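Local coordinates for protein bifunctional cytochrome P450/NADPH--P450 reductase (Deinococcus aerius, PDB 7F3H) that probably hydroxylates substrates at a haem iron with electrons from NADPH, as a self-sufficient cytochrome P450 whose haem domain is fused to its reductase, at residues 327-341 against 352-366. Numbering follows the deposited sequence.
Sequences RFWSTIPNYAVTALQ and RKGQQVALLIPALHR. With HEM (protoporphyrin IX containing Fe), chain E.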
loop_
_atom_site.group_PDB
_atom_site.type_symbol
_atom_site.label_atom_id
_atom_site.label_comp_id
_atom_site.label_asym_id
_atom_site.label_seq_id
_atom_site.Cartn_x
_atom_site.Cartn_y
_atom_site.Cartn_z
ATOM N N ARG A 327 7.672 7.684 4.734
ATOM C CA ARG A 327 8.566 7.399 5.858
ATOM C C ARG A 327 7.819 7.427 7.198
ATOM O O ARG A 327 8.031 6.552 8.038
ATOM C CB ARG A 327 9.763 8.354 5.883
ATOM C CG ARG A 327 10.859 7.908 6.855
ATOM C CD ARG A 327 12.034 8.859 6.843
ATOM N NE ARG A 327 11.693 10.120 7.490
ATOM C CZ ARG A 327 11.707 10.313 8.805
ATOM N NH1 ARG A 327 12.052 9.317 9.615
ATOM N NH2 ARG A 327 11.346 11.492 9.303
ATOM N N PHE A 328 6.945 8.425 7.430
ATOM C CA PHE A 328 6.146 8.433 8.661
ATOM C C PHE A 328 5.119 7.303 8.716
ATOM O O PHE A 328 4.888 6.750 9.796
ATOM C CB PHE A 328 5.348 9.727 8.888
ATOM C CG PHE A 328 6.095 10.833 9.556
ATOM C CD1 PHE A 328 7.429 10.700 9.890
ATOM C CD2 PHE A 328 5.385 11.898 10.100
ATOM C CE1 PHE A 328 8.102 11.711 10.565
ATOM C CE2 PHE A 328 6.028 12.910 10.807
ATOM C CZ PHE A 328 7.409 12.814 11.035
ATOM N N TRP A 329 4.419 7.013 7.615
ATOM C CA TRP A 329 3.184 6.208 7.668
ATOM C C TRP A 329 3.077 5.274 6.452
ATOM O O TRP A 329 2.105 5.273 5.706
ATOM C CB TRP A 329 1.950 7.116 7.785
ATOM C CG TRP A 329 1.833 7.787 9.132
ATOM C CD1 TRP A 329 1.990 9.119 9.419
ATOM C CD2 TRP A 329 1.555 7.136 10.383
ATOM N NE1 TRP A 329 1.821 9.334 10.781
ATOM C CE2 TRP A 329 1.571 8.128 11.389
ATOM C CE3 TRP A 329 1.280 5.810 10.742
ATOM C CZ2 TRP A 329 1.321 7.833 12.724
ATOM C CZ3 TRP A 329 1.041 5.518 12.072
ATOM C CH2 TRP A 329 1.058 6.526 13.048
ATOM N N SER A 330 4.124 4.474 6.245
ATOM C CA SER A 330 4.119 3.417 5.234
ATOM C C SER A 330 2.967 2.437 5.480
ATOM O O SER A 330 2.838 1.857 6.571
ATOM C CB SER A 330 5.483 2.722 5.276
ATOM O OG SER A 330 5.712 1.876 4.182
ATOM N N THR A 331 2.144 2.219 4.447
ATOM C CA THR A 331 0.842 1.615 4.678
ATOM C C THR A 331 0.866 0.087 4.713
ATOM O O THR A 331 -0.095 -0.513 5.209
ATOM C CB THR A 331 -0.179 2.113 3.639
ATOM O OG1 THR A 331 0.291 1.851 2.304
ATOM C CG2 THR A 331 -0.394 3.632 3.788
ATOM N N ILE A 332 1.915 -0.568 4.221
ATOM C CA ILE A 332 2.107 -1.966 4.620
ATOM C C ILE A 332 3.281 -1.993 5.581
ATOM O O ILE A 332 4.448 -2.021 5.149
ATOM C CB ILE A 332 2.343 -2.938 3.455
ATOM C CG1 ILE A 332 1.203 -2.916 2.425
ATOM C CG2 ILE A 332 2.458 -4.335 4.036
ATOM C CD1 ILE A 332 1.457 -3.824 1.175
ATOM N N PRO A 333 3.028 -1.939 6.887
ATOM C CA PRO A 333 4.110 -1.653 7.847
ATOM C C PRO A 333 4.798 -2.844 8.518
ATOM O O PRO A 333 5.661 -2.607 9.370
ATOM C CB PRO A 333 3.375 -0.794 8.886
ATOM C CG PRO A 333 1.968 -1.395 8.930
ATOM C CD PRO A 333 1.693 -1.914 7.513
ATOM N N ASN A 334 4.484 -4.104 8.205
ATOM C CA ASN A 334 5.084 -5.187 8.993
ATOM C C ASN A 334 5.229 -6.460 8.175
ATOM O O ASN A 334 5.059 -7.567 8.698
ATOM C CB ASN A 334 4.282 -5.472 10.269
ATOM C CG ASN A 334 5.169 -5.862 11.432
ATOM O OD1 ASN A 334 6.389 -5.601 11.429
ATOM N ND2 ASN A 334 4.577 -6.494 12.430
ATOM N N TYR A 335 5.538 -6.323 6.886
ATOM C CA TYR A 335 5.773 -7.482 6.039
ATOM C C TYR A 335 7.064 -8.177 6.436
ATOM O O TYR A 335 7.991 -7.559 6.978
ATOM C CB TYR A 335 5.792 -7.066 4.575
ATOM C CG TYR A 335 6.907 -6.122 4.138
ATOM C CD1 TYR A 335 8.124 -6.612 3.715
ATOM C CD2 TYR A 335 6.717 -4.737 4.121
ATOM C CE1 TYR A 335 9.133 -5.758 3.282
ATOM C CE2 TYR A 335 7.725 -3.863 3.676
ATOM C CZ TYR A 335 8.943 -4.391 3.272
ATOM O OH TYR A 335 9.983 -3.582 2.827
ATOM N N ALA A 336 7.107 -9.492 6.179
ATOM C CA ALA A 336 8.100 -10.372 6.783
ATOM C C ALA A 336 8.820 -11.218 5.751
ATOM O O ALA A 336 8.279 -11.537 4.678
ATOM C CB ALA A 336 7.467 -11.317 7.812
ATOM N N VAL A 337 10.048 -11.597 6.123
ATOM C CA VAL A 337 10.876 -12.525 5.361
ATOM C C VAL A 337 11.038 -13.818 6.144
ATOM O O VAL A 337 10.928 -13.859 7.371
ATOM C CB VAL A 337 12.266 -11.930 5.012
ATOM C CG1 VAL A 337 12.108 -10.818 4.013
ATOM C CG2 VAL A 337 12.994 -11.434 6.268
ATOM N N THR A 338 11.359 -14.884 5.419
ATOM C CA THR A 338 11.567 -16.198 6.000
ATOM C C THR A 338 12.999 -16.676 5.756
ATOM O O THR A 338 13.549 -16.522 4.654
ATOM C CB THR A 338 10.582 -17.196 5.420
ATOM O OG1 THR A 338 9.275 -16.605 5.426
ATOM C CG2 THR A 338 10.596 -18.464 6.264
ATOM N N ALA A 339 13.593 -17.235 6.806
ATOM C CA ALA A 339 14.951 -17.750 6.747
ATOM C C ALA A 339 15.006 -18.995 5.874
ATOM O O ALA A 339 14.301 -19.973 6.147
ATOM C CB ALA A 339 15.450 -18.056 8.162
ATOM N N LEU A 340 15.856 -18.960 4.829
ATOM C CA LEU A 340 16.029 -20.109 3.934
ATOM C C LEU A 340 16.784 -21.236 4.624
ATOM O O LEU A 340 16.486 -22.415 4.426
ATOM C CB LEU A 340 16.759 -19.686 2.651
ATOM C CG LEU A 340 16.067 -18.585 1.823
ATOM C CD1 LEU A 340 16.838 -18.219 0.525
ATOM C CD2 LEU A 340 14.573 -18.918 1.495
ATOM N N GLN A 341 17.808 -20.889 5.379
ATOM C CA GLN A 341 18.625 -21.807 6.149
ATOM C C GLN A 341 18.731 -21.246 7.557
ATOM O O GLN A 341 18.278 -20.136 7.839
ATOM C CB GLN A 341 20.021 -21.955 5.530
ATOM C CG GLN A 341 20.032 -22.657 4.205
ATOM C CD GLN A 341 19.334 -24.031 4.253
ATOM O OE1 GLN A 341 18.595 -24.398 3.329
ATOM N NE2 GLN A 341 19.563 -24.790 5.343
ATOM N N ARG A 352 16.379 -19.519 12.860
ATOM C CA ARG A 352 16.295 -20.889 12.358
ATOM C C ARG A 352 15.625 -20.967 10.992
ATOM O O ARG A 352 14.787 -20.133 10.634
ATOM C CB ARG A 352 15.543 -21.754 13.359
ATOM C CG ARG A 352 16.242 -21.838 14.693
ATOM C CD ARG A 352 15.452 -22.690 15.648
ATOM N NE ARG A 352 16.351 -23.375 16.562
ATOM C CZ ARG A 352 16.993 -24.502 16.285
ATOM N NH1 ARG A 352 16.828 -25.104 15.108
ATOM N NH2 ARG A 352 17.798 -25.027 17.199
ATOM N N LYS A 353 16.035 -21.961 10.201
ATOM C CA LYS A 353 15.342 -22.232 8.949
ATOM C C LYS A 353 13.833 -22.227 9.160
ATOM O O LYS A 353 13.312 -22.894 10.059
ATOM C CB LYS A 353 15.794 -23.572 8.368
ATOM C CG LYS A 353 15.357 -23.768 6.924
ATOM C CD LYS A 353 15.577 -25.185 6.421
ATOM C CE LYS A 353 15.432 -25.248 4.905
ATOM N NZ LYS A 353 15.200 -26.626 4.386
ATOM N N GLY A 354 13.133 -21.457 8.323
ATOM C CA GLY A 354 11.693 -21.336 8.373
ATOM C C GLY A 354 11.156 -20.290 9.326
ATOM O O GLY A 354 9.999 -19.887 9.178
ATOM N N GLN A 355 11.968 -19.776 10.247
ATOM C CA GLN A 355 11.511 -18.708 11.133
ATOM C C GLN A 355 11.238 -17.435 10.328
ATOM O O GLN A 355 12.045 -17.050 9.475
ATOM C CB GLN A 355 12.560 -18.447 12.222
ATOM C CG GLN A 355 12.231 -17.321 13.168
ATOM C CD GLN A 355 10.904 -17.525 13.920
ATOM O OE1 GLN A 355 10.710 -18.534 14.621
ATOM N NE2 GLN A 355 10.007 -16.546 13.805
ATOM N N GLN A 356 10.065 -16.835 10.541
ATOM C CA GLN A 356 9.734 -15.517 9.989
ATOM C C GLN A 356 10.371 -14.402 10.815
ATOM O O GLN A 356 10.366 -14.449 12.052
ATOM C CB GLN A 356 8.218 -15.290 9.993
ATOM C CG GLN A 356 7.448 -15.944 8.877
ATOM C CD GLN A 356 5.993 -15.558 8.904
ATOM O OE1 GLN A 356 5.635 -14.433 8.574
ATOM N NE2 GLN A 356 5.147 -16.478 9.340
ATOM N N VAL A 357 10.863 -13.370 10.139
ATOM C CA VAL A 357 11.279 -12.123 10.784
ATOM C C VAL A 357 10.519 -10.982 10.135
ATOM O O VAL A 357 10.581 -10.809 8.910
ATOM C CB VAL A 357 12.789 -11.884 10.683
ATOM C CG1 VAL A 357 13.155 -10.578 11.407
ATOM C CG2 VAL A 357 13.533 -13.066 11.251
ATOM N N ALA A 358 9.702 -10.291 10.927
ATOM C CA ALA A 358 8.975 -9.130 10.438
ATOM C C ALA A 358 9.885 -7.901 10.408
ATOM O O ALA A 358 10.607 -7.625 11.375
ATOM C CB ALA A 358 7.732 -8.889 11.303
ATOM N N LEU A 359 9.853 -7.159 9.300
ATOM C CA LEU A 359 10.483 -5.838 9.259
ATOM C C LEU A 359 9.556 -4.812 9.907
ATOM O O LEU A 359 8.490 -4.489 9.360
ATOM C CB LEU A 359 10.820 -5.424 7.831
ATOM C CG LEU A 359 11.484 -6.420 6.886
ATOM C CD1 LEU A 359 11.766 -5.748 5.575
ATOM C CD2 LEU A 359 12.770 -6.910 7.481
ATOM N N LEU A 360 9.978 -4.241 11.031
ATOM C CA LEU A 360 9.140 -3.270 11.746
ATOM C C LEU A 360 9.333 -1.881 11.123
ATOM O O LEU A 360 10.044 -1.015 11.638
ATOM C CB LEU A 360 9.462 -3.313 13.238
ATOM C CG LEU A 360 8.581 -2.491 14.165
ATOM C CD1 LEU A 360 7.089 -2.886 14.059
ATOM C CD2 LEU A 360 9.106 -2.621 15.596
ATOM N N ILE A 361 8.614 -1.677 10.003
ATOM C CA ILE A 361 8.863 -0.511 9.143
ATOM C C ILE A 361 8.791 0.815 9.890
ATOM O O ILE A 361 9.681 1.657 9.695
ATOM C CB ILE A 361 7.911 -0.548 7.935
ATOM C CG1 ILE A 361 8.084 -1.804 7.070
ATOM C CG2 ILE A 361 8.078 0.701 7.061
ATOM C CD1 ILE A 361 9.493 -1.935 6.371
ATOM N N PRO A 362 7.787 1.095 10.720
ATOM C CA PRO A 362 7.803 2.376 11.435
ATOM C C PRO A 362 9.048 2.576 12.275
ATOM O O PRO A 362 9.602 3.684 12.303
ATOM C CB PRO A 362 6.543 2.320 12.304
ATOM C CG PRO A 362 5.712 1.305 11.690
ATOM C CD PRO A 362 6.580 0.317 11.034
ATOM N N ALA A 363 9.506 1.530 12.969
ATOM C CA ALA A 363 10.701 1.683 13.784
ATOM C C ALA A 363 11.936 1.851 12.904
ATOM O O ALA A 363 12.840 2.624 13.241
ATOM C CB ALA A 363 10.838 0.497 14.733
ATOM N N LEU A 364 11.998 1.123 11.781
ATOM C CA LEU A 364 13.111 1.251 10.833
ATOM C C LEU A 364 13.138 2.632 10.174
ATOM O O LEU A 364 14.204 3.258 10.029
ATOM C CB LEU A 364 13.009 0.146 9.782
ATOM C CG LEU A 364 13.939 0.248 8.570
ATOM C CD1 LEU A 364 15.400 0.003 8.923
ATOM C CD2 LEU A 364 13.492 -0.707 7.538
ATOM N N HIS A 365 11.976 3.099 9.724
ATOM C CA HIS A 365 11.864 4.372 9.039
ATOM C C HIS A 365 12.179 5.543 9.954
ATOM O O HIS A 365 12.298 6.680 9.469
ATOM C CB HIS A 365 10.467 4.486 8.460
ATOM C CG HIS A 365 10.308 3.787 7.149
ATOM N ND1 HIS A 365 9.172 3.900 6.381
ATOM C CD2 HIS A 365 11.159 2.998 6.449
ATOM C CE1 HIS A 365 9.325 3.208 5.263
ATOM N NE2 HIS A 365 10.526 2.655 5.278
ATOM N N ARG A 366 12.249 5.291 11.265
ATOM C CA ARG A 366 12.543 6.290 12.278
ATOM C C ARG A 366 13.764 5.937 13.129
ATOM O O ARG A 366 13.884 6.420 14.256
ATOM C CB ARG A 366 11.329 6.455 13.181
ATOM C CG ARG A 366 10.160 7.073 12.513
ATOM C CD ARG A 366 9.118 7.234 13.561
ATOM N NE ARG A 366 7.815 7.446 12.972
ATOM C CZ ARG A 366 7.054 8.498 13.245
ATOM N NH1 ARG A 366 7.500 9.404 14.100
ATOM N NH2 ARG A 366 5.862 8.641 12.658
HETATM C CHA HEM E . 3.999 -5.635 -3.435
HETATM C CHB HEM E . 0.828 -3.981 -6.725
HETATM C CHC HEM E . 0.636 0.280 -4.367
HETATM C CHD HEM E . 3.572 -1.482 -0.933
HETATM C C1A HEM E . 3.169 -5.552 -4.525
HETATM C C2A HEM E . 2.892 -6.629 -5.452
HETATM C C3A HEM E . 2.045 -6.180 -6.392
HETATM C C4A HEM E . 1.691 -4.814 -6.039
HETATM C CMA HEM E . 1.489 -6.991 -7.591
HETATM C CAA HEM E . 3.578 -8.003 -5.397
HETATM C CBA HEM E . 4.810 -7.934 -6.306
HETATM C CGA HEM E . 5.538 -9.275 -6.401
HETATM O O1A HEM E . 5.867 -9.652 -7.559
HETATM O O2A HEM E . 5.714 -10.041 -5.405
HETATM C C1B HEM E . 0.523 -2.673 -6.411
HETATM C C2B HEM E . -0.335 -1.775 -7.175
HETATM C C3B HEM E . -0.337 -0.589 -6.540
HETATM C C4B HEM E . 0.450 -0.725 -5.328
HETATM C CMB HEM E . -1.008 -2.147 -8.512
HETATM C CAB HEM E . -1.114 0.713 -6.832
HETATM C CBB HEM E . -2.051 0.848 -7.774
HETATM C C1C HEM E . 1.403 0.182 -3.217
HETATM C C2C HEM E . 1.668 1.243 -2.236
HETATM C C3C HEM E . 2.469 0.692 -1.305
HETATM C C4C HEM E . 2.762 -0.661 -1.671
HETATM C CMC HEM E . 1.080 2.685 -2.276
HETATM C CAC HEM E . 3.103 1.262 -0.045
HETATM C CBC HEM E . 2.935 2.526 0.318
HETATM C C1D HEM E . 3.940 -2.760 -1.304
HETATM C C2D HEM E . 4.782 -3.667 -0.529
HETATM C C3D HEM E . 4.888 -4.791 -1.236
HETATM C C4D HEM E . 4.122 -4.668 -2.459
HETATM C CMD HEM E . 5.450 -3.390 0.844
HETATM C CAD HEM E . 5.678 -6.008 -0.790
HETATM C CBD HEM E . 4.686 -6.791 0.029
HETATM C CGD HEM E . 5.330 -7.968 0.678
HETATM O O1D HEM E . 4.535 -8.861 1.060
HETATM O O2D HEM E . 6.597 -8.016 0.812
HETATM N NA HEM E . 2.395 -4.475 -4.900
HETATM N NB HEM E . 0.991 -2.002 -5.307
HETATM N NC HEM E . 2.078 -0.966 -2.823
HETATM N ND HEM E . 3.562 -3.405 -2.472
HETATM FE FE HEM E . 2.383 -2.688 -3.900
#
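Arg366 lays its guanidinium flat over one face of the Phe328 ring, the planes 15° apart and the centres 4.4 Å, so that its charge rests on the pi cloud as a cation-pi pair, while NH1 reaches a salt bridge with Asp375. The Arg327 guanidinium is met instead at its edge: NH1 donates in plane to His365 O at 2.7 Å, NE forms a salt bridge with Glu324, the E-x-x-R pair of the P450 family, and NH2 is hydrogen-bonded to Pro374 O. Ile361 CG2 lies over one face of the His365 imidazole; at the ring's edge ND1 makes a weak bond to Arg327 O, and NE2 is hydrogen-bonded to the backbone N of Lys396. A chi1 of 64° sets CG of Tyr335 between the backbone N and the carbonyl carbon and turns the ring to the haem. Ile332 O lies in plane at this ring's edge, propionate O2D obliquely near CD1, and OH is hydrogen-bonded to Lys396 O. Leu359 CD1 approaches CE1 obliquely at 3.5 Å, while Ile361 CD1, at 3.8 Å, and the haem methyl CMD meet CE2. Cut back to an alanine, this position would probably leave a gap between Leu359, Ile361 and the methyl, with Lys396 O short of the hydroxyl.

Strands 336-339 and 356-359 pair antiparallel in the mixed sheet of the P450 fold. Beta-branched Val337 and Val357, suited to strands, form the hydrogen-bonded pair and pack on Leu65. In the type II turn from Arg352 to Gln355, Gly354 has phi 86°, where a side chain would press on the preceding carbonyl O. Thus the Arg327-His365 bond and the Arg366-Phe328 stack, with a weak imidazole tie, hold the ends of helices 317-329 and 361-365 together; backbone bonds join the strands, and an apolar patch round Tyr335 borders the haem.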